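Local coordinates for protein glucosamine-6-phosphate deaminase (Bacillus subtilis, PDB 2BKX) that belongs to the glucosamine-6-phosphate isomerase/6-phosphogluconolactonase family of Rossmann-like alpha/beta proteins and holds fructose-6-phosphate in a pocket of its single chain, at residues Gly38-Glu41 against Gly42-Gln46; Phe82-Asp86 against Arg87-His91. One frame throughout, in Å; residues are numbered along the deposited sequence.

Contact 1 of 2, residues Gly38-Glu41 against Gly42-Gln46; sequences GTPE and GTYRQ. With F6R (fructose -6-phosphate), chain C.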
loop_
_atom_site.group_PDB
_atom_site.type_symbol
_atom_site.label_atom_id
_atom_site.label_comp_id
_atom_site.label_asym_id
_atom_site.label_seq_id
_atom_site.Cartn_x
_atom_site.Cartn_y
_atom_site.Cartn_z
ATOM N N GLY A 38 1.298 5.870 -7.390
ATOM C CA GLY A 38 2.481 6.041 -8.208
ATOM C C GLY A 38 3.707 5.397 -7.599
ATOM O O GLY A 38 4.584 4.895 -8.307
ATOM N N THR A 39 3.828 5.403 -6.272
ATOM C CA THR A 39 5.085 5.013 -5.689
ATOM C C THR A 39 5.538 3.577 -6.009
ATOM O O THR A 39 6.698 3.390 -6.329
ATOM C CB THR A 39 5.075 5.246 -4.156
ATOM O OG1 THR A 39 4.656 6.567 -3.815
ATOM C CG2 THR A 39 6.485 5.088 -3.615
ATOM N N PRO A 40 4.646 2.566 -5.908
ATOM C CA PRO A 40 5.096 1.196 -6.158
ATOM C C PRO A 40 5.140 0.765 -7.627
ATOM O O PRO A 40 5.425 -0.394 -7.913
ATOM C CB PRO A 40 4.100 0.353 -5.373
ATOM C CG PRO A 40 2.837 1.122 -5.490
ATOM C CD PRO A 40 3.249 2.589 -5.420
ATOM N N GLU A 41 4.873 1.683 -8.557
ATOM C CA GLU A 41 4.850 1.291 -9.968
ATOM C C GLU A 41 6.144 0.627 -10.400
ATOM O O GLU A 41 6.126 -0.418 -11.056
ATOM C CB GLU A 41 4.574 2.502 -10.840
ATOM C CG GLU A 41 3.091 2.861 -10.705
ATOM C CD GLU A 41 2.598 3.914 -11.651
ATOM O OE1 GLU A 41 3.365 4.375 -12.507
ATOM O OE2 GLU A 41 1.415 4.300 -11.504
ATOM N N GLY A 42 7.283 1.217 -10.049
ATOM C CA GLY A 42 8.576 0.622 -10.416
ATOM C C GLY A 42 8.818 -0.713 -9.771
ATOM O O GLY A 42 9.463 -1.580 -10.349
ATOM N N THR A 43 8.338 -0.889 -8.526
ATOM C CA THR A 43 8.469 -2.168 -7.816
ATOM C C THR A 43 7.755 -3.267 -8.555
ATOM O O THR A 43 8.283 -4.354 -8.742
ATOM C CB THR A 43 7.950 -2.019 -6.356
ATOM O OG1 THR A 43 8.783 -1.062 -5.670
ATOM C CG2 THR A 43 8.037 -3.308 -5.585
ATOM N N TYR A 44 6.526 -3.013 -8.981
ATOM C CA TYR A 44 5.818 -4.028 -9.754
ATOM C C TYR A 44 6.513 -4.327 -11.066
ATOM O O TYR A 44 6.658 -5.504 -11.415
ATOM C CB TYR A 44 4.366 -3.606 -9.996
ATOM C CG TYR A 44 3.525 -3.554 -8.735
ATOM C CD1 TYR A 44 3.458 -4.641 -7.885
ATOM C CD2 TYR A 44 2.836 -2.395 -8.350
ATOM C CE1 TYR A 44 2.718 -4.617 -6.735
ATOM C CE2 TYR A 44 2.090 -2.346 -7.159
ATOM C CZ TYR A 44 2.038 -3.457 -6.365
ATOM O OH TYR A 44 1.329 -3.434 -5.189
ATOM N N ARG A 45 7.019 -3.316 -11.749
ATOM C CA ARG A 45 7.744 -3.554 -12.988
ATOM C C ARG A 45 8.977 -4.438 -12.721
ATOM O O ARG A 45 9.258 -5.388 -13.495
ATOM C CB ARG A 45 8.179 -2.241 -13.615
ATOM C CG ARG A 45 7.123 -1.493 -14.390
ATOM C CD ARG A 45 7.699 -0.385 -15.217
ATOM N NE ARG A 45 8.272 0.684 -14.403
ATOM C CZ ARG A 45 7.620 1.754 -13.971
ATOM N NH1 ARG A 45 6.350 1.905 -14.241
ATOM N NH2 ARG A 45 8.258 2.672 -13.272
ATOM N N GLN A 46 9.728 -4.149 -11.654
ATOM C CA GLN A 46 10.887 -4.948 -11.377
ATOM C C GLN A 46 10.563 -6.353 -10.911
ATOM O O GLN A 46 11.302 -7.264 -11.225
ATOM C CB GLN A 46 11.908 -4.242 -10.466
ATOM C CG GLN A 46 12.361 -2.931 -11.006
ATOM C CD GLN A 46 12.981 -3.111 -12.399
ATOM O OE1 GLN A 46 13.951 -3.876 -12.545
ATOM N NE2 GLN A 46 12.360 -2.526 -13.427
HETATM C C1 F6R C . -1.883 2.809 -1.602
HETATM C C2 F6R C . -2.415 3.669 -0.473
HETATM C C3 F6R C . -2.121 5.162 -0.274
HETATM C C4 F6R C . -0.922 5.674 -1.097
HETATM C C5 F6R C . -0.614 7.145 -0.875
HETATM C C6 F6R C . 0.543 7.615 -1.749
HETATM O O1 F6R C . -2.635 1.590 -1.754
HETATM O O2 F6R C . -3.089 3.105 0.361
HETATM O O3 F6R C . -1.780 5.375 1.084
HETATM O O4 F6R C . 0.219 4.898 -0.749
HETATM O O5 F6R C . -1.758 7.964 -1.085
HETATM O O6 F6R C . 0.131 7.551 -3.123
HETATM P P F6R C . 1.221 7.754 -4.270
HETATM O O1P F6R C . 2.115 6.544 -4.233
HETATM O O2P F6R C . 1.982 8.999 -3.904
HETATM O O3P F6R C . 0.473 7.858 -5.559
HETATM O O HOH W 1 8.493 1.474 -6.844
#

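Contact 2 of 2, residues Phe82-Asp86 against Arg87-His91; sequences FYMND and RFFQH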
loop_
_atom_site.group_PDB
_atom_site.type_symbol
_atom_site.label_atom_id
_atom_site.label_comp_id
_atom_site.label_asym_id
_atom_site.label_seq_id
_atom_site.Cartn_x
_atom_site.Cartn_y
_atom_site.Cartn_z
ATOM N N PHE A 82 -8.536 -2.689 -11.036
ATOM C CA PHE A 82 -7.966 -2.549 -12.382
ATOM C C PHE A 82 -6.489 -2.288 -12.331
ATOM O O PHE A 82 -5.724 -2.894 -13.074
ATOM C CB PHE A 82 -8.711 -1.395 -13.079
ATOM C CG PHE A 82 -8.280 -1.140 -14.491
ATOM C CD1 PHE A 82 -9.030 -1.611 -15.562
ATOM C CD2 PHE A 82 -7.116 -0.452 -14.750
ATOM C CE1 PHE A 82 -8.634 -1.345 -16.898
ATOM C CE2 PHE A 82 -6.713 -0.199 -16.085
ATOM C CZ PHE A 82 -7.465 -0.681 -17.125
ATOM N N TYR A 83 -6.070 -1.383 -11.443
ATOM C CA TYR A 83 -4.639 -1.120 -11.307
ATOM C C TYR A 83 -3.866 -2.416 -11.046
ATOM O O TYR A 83 -2.859 -2.694 -11.680
ATOM C CB TYR A 83 -4.411 -0.151 -10.163
ATOM C CG TYR A 83 -2.975 0.179 -9.792
ATOM C CD1 TYR A 83 -2.429 1.447 -9.994
ATOM C CD2 TYR A 83 -2.186 -0.764 -9.165
ATOM C CE1 TYR A 83 -1.144 1.740 -9.556
ATOM C CE2 TYR A 83 -0.920 -0.489 -8.732
ATOM C CZ TYR A 83 -0.389 0.773 -8.916
ATOM O OH TYR A 83 0.874 1.070 -8.448
ATOM N N MET A 84 -4.299 -3.202 -10.060
ATOM C CA MET A 84 -3.497 -4.369 -9.682
ATOM C C MET A 84 -3.441 -5.390 -10.801
ATOM O O MET A 84 -2.414 -6.054 -10.999
ATOM C CB MET A 84 -4.058 -4.974 -8.399
ATOM C CG MET A 84 -3.824 -4.162 -7.151
ATOM S SD MET A 84 -2.082 -3.676 -6.864
ATOM C CE MET A 84 -1.355 -5.292 -6.689
ATOM N N ASN A 85 -4.549 -5.572 -11.502
ATOM C CA ASN A 85 -4.569 -6.492 -12.626
ATOM C C ASN A 85 -3.646 -6.026 -13.723
ATOM O O ASN A 85 -2.852 -6.791 -14.278
ATOM C CB ASN A 85 -5.980 -6.710 -13.128
ATOM C CG ASN A 85 -6.693 -7.754 -12.289
ATOM O OD1 ASN A 85 -6.502 -8.962 -12.503
ATOM N ND2 ASN A 85 -7.452 -7.308 -11.261
ATOM N N ASP A 86 -3.744 -4.744 -14.039
ATOM C CA ASP A 86 -2.948 -4.175 -15.154
ATOM C C ASP A 86 -1.443 -4.146 -14.831
ATOM O O ASP A 86 -0.610 -4.519 -15.670
ATOM C CB ASP A 86 -3.426 -2.742 -15.443
ATOM C CG ASP A 86 -2.642 -2.066 -16.551
ATOM O OD1 ASP A 86 -2.757 -2.529 -17.682
ATOM O OD2 ASP A 86 -1.928 -1.069 -16.276
ATOM N N ARG A 87 -1.082 -3.719 -13.627
ATOM C CA ARG A 87 0.330 -3.524 -13.307
ATOM C C ARG A 87 1.020 -4.833 -12.884
ATOM O O ARG A 87 2.237 -4.919 -12.874
ATOM C CB ARG A 87 0.494 -2.575 -12.128
ATOM C CG ARG A 87 0.541 -1.087 -12.419
ATOM C CD ARG A 87 -0.683 -0.525 -13.018
ATOM N NE ARG A 87 -0.667 0.944 -12.952
ATOM C CZ ARG A 87 -1.704 1.730 -13.253
ATOM N NH1 ARG A 87 -1.591 3.047 -13.136
ATOM N NH2 ARG A 87 -2.871 1.217 -13.649
ATOM N N PHE A 88 0.251 -5.813 -12.417
ATOM C CA PHE A 88 0.836 -6.943 -11.717
ATOM C C PHE A 88 0.225 -8.284 -12.057
ATOM O O PHE A 88 0.915 -9.133 -12.637
ATOM C CB PHE A 88 0.835 -6.683 -10.215
ATOM C CG PHE A 88 1.721 -7.608 -9.408
ATOM C CD1 PHE A 88 2.997 -7.955 -9.824
ATOM C CD2 PHE A 88 1.270 -8.108 -8.226
ATOM C CE1 PHE A 88 3.801 -8.763 -9.030
ATOM C CE2 PHE A 88 2.062 -8.915 -7.411
ATOM C CZ PHE A 88 3.347 -9.243 -7.838
ATOM N N PHE A 89 -1.051 -8.485 -11.738
ATOM C CA PHE A 89 -1.580 -9.837 -11.804
ATOM C C PHE A 89 -1.548 -10.396 -13.204
ATOM O O PHE A 89 -1.274 -11.599 -13.378
ATOM C CB PHE A 89 -3.011 -9.918 -11.298
ATOM C CG PHE A 89 -3.234 -9.368 -9.900
ATOM C CD1 PHE A 89 -2.217 -9.307 -8.937
ATOM C CD2 PHE A 89 -4.515 -8.959 -9.524
ATOM C CE1 PHE A 89 -2.485 -8.813 -7.652
ATOM C CE2 PHE A 89 -4.770 -8.469 -8.238
ATOM C CZ PHE A 89 -3.751 -8.396 -7.330
ATOM N N GLN A 90 -1.779 -9.567 -14.212
ATOM C CA GLN A 90 -1.816 -10.112 -15.597
ATOM C C GLN A 90 -0.471 -10.642 -16.099
ATOM O O GLN A 90 -0.416 -11.311 -17.123
ATOM C CB GLN A 90 -2.348 -9.083 -16.590
ATOM C CG GLN A 90 -1.387 -7.936 -16.957
ATOM C CD GLN A 90 -1.861 -7.065 -18.122
ATOM O OE1 GLN A 90 -1.719 -5.807 -18.108
ATOM N NE2 GLN A 90 -2.392 -7.714 -19.146
ATOM N N HIS A 91 0.602 -10.307 -15.396
ATOM C CA HIS A 91 1.959 -10.535 -15.835
ATOM C C HIS A 91 2.664 -11.634 -15.058
ATOM O O HIS A 91 3.821 -11.928 -15.359
ATOM C CB HIS A 91 2.766 -9.221 -15.687
ATOM C CG HIS A 91 2.275 -8.111 -16.540
ATOM N ND1 HIS A 91 2.231 -8.190 -17.914
ATOM C CD2 HIS A 91 1.828 -6.868 -16.218
ATOM C CE1 HIS A 91 1.743 -7.059 -18.400
ATOM N NE2 HIS A 91 1.494 -6.239 -17.392
HETATM O O HOH W 2 1.471 -3.430 -17.433
#

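Contact 1 of 2, residues Gly38-Glu41 against Gly42-Gln46
Pro40 and Tyr44 make the tight half of this contact, lying side by side and pointing the same way, four residues apart. The proline ring brings CB to 3.8 Å from CE2 of Tyr44, with CG almost as near. With CG of Tyr44 beside its own backbone N (chi1 -67°), the ring leans back over the turn before it, and CD2 comes within 3.3 Å of Pro40 O. That same carbonyl oxygen takes Tyr44 N in a nearly straight bond of 3.0 Å. At the far end of the ring, the hydroxyl is bonded to Ala35 O, which ties the phenol to the residue just past strand 31-34.

Gly38-Glu41 forms a type I turn leading from that strand into helix 41-53, and together they build a phosphate-binding loop at a helix N-terminus. Gly38 N donates to O3P of fructose-6-phosphate at 2.8 Å. Thr39 OG1 donates to O1P of fructose-6-phosphate at 2.6 Å, and Thr39 N grips the same oxygen. The phosphate sits roughly on the extension of the helix axis, where the helix dipole would be expected to favour its charge. Behind the loop, a water donates to Thr39 O and also bonds Thr43 OG1 at 2.8 Å, bridging turn and helix.

Glu41 and Arg45 make up the looser, more exposed side. Arg45 N bonds Glu41 O at 3.1 Å, and the arginine chain, bent at chi3 (-66°), folds back until one face of its guanidinium lies over that oxygen. In the Glu41 conformer described here, one of two modelled, the charged ends do not close: Glu41 OE1 stays 4.2 Å from Arg45 NH1, beyond a salt bridge, while OE2 has a long, weak ion pair with Arg87 NH1. Tyr9, from helix 9-26, packs against both side chains.

Contact 2 of 2, residues Phe82-Asp86 against Arg87-His91
Arg87 lies across Tyr83, four residues back, the two side chains crossing at about a right angle. Its CB starts 3.4 Å from Tyr83 O, the oxygen that also accepts Arg87 N in a regular helical bond. The chain bends at chi2 (63°), and CG passes above the CE2 side of the tyrosine ring. CD then hangs almost over the middle of the face in a CH-pi contact, 3.9 Å from the ring centroid. NE follows toward the rim, 3.5 Å from CE1 of Tyr83, and CZ reaches 3.4 Å from CD1. The guanidinium is thus laid over the ring with its plane turned only 20° from it, and Tyr83 OH, bonded to Gly37 O, fixes the far end of the phenol. NH1 lies over the CD1 side of the ring and is weakly paired at long range with Glu41. The other tip atom, NH2, comes to 3.6 Å from Asp86 OD2, a long salt bridge in which the carboxylate oxygen sits well out of the guanidinium plane and no N-H points at it.

Here helix 80-89, from the beta-alpha-beta unit between strands 62-69 and 99-100, widens into a pi-type turn. Met84 O accepts Phe89 N at 2.9 Å and Phe88 N only weakly, and Gln90 N bonds Asn85 O. The five-residue spacing carries Phe89 back over Met84, whose CB meets the ring face in a CH-pi contact, 4.0 Å from the centroid. Asn85 OD1 lies at the edge of this ring, its amide nearly perpendicular to it. A water joins Asp86 O to His91 NE2.

Arg87 therefore seems to be held by its CH-pi contact, the face-to-face lie of the guanidinium on the ring and loosely directed charge.

How the contacts relate
Contact 1 comes first along the chain, where strand 31-34 gives way to helix 41-53; contact 2 follows on helix 80-89, after strand 62-69, which pairs in parallel with 31-34. Their centres are 11 Å apart, and the two helices touch directly. Tyr83 OH packs 3.5 Å from Pro40 CG, the Tyr44 and Phe88 rings meet with their planes at about 40°, and the weak Glu41-Arg87 ion pair spans the same interface. Contact 1 supplies two residues of the fructose-6-phosphate pocket, whereas contact 2 stands one layer behind: the side chain of Tyr83 lies about 7 Å from the ligand and packs against the loop that holds its phosphate.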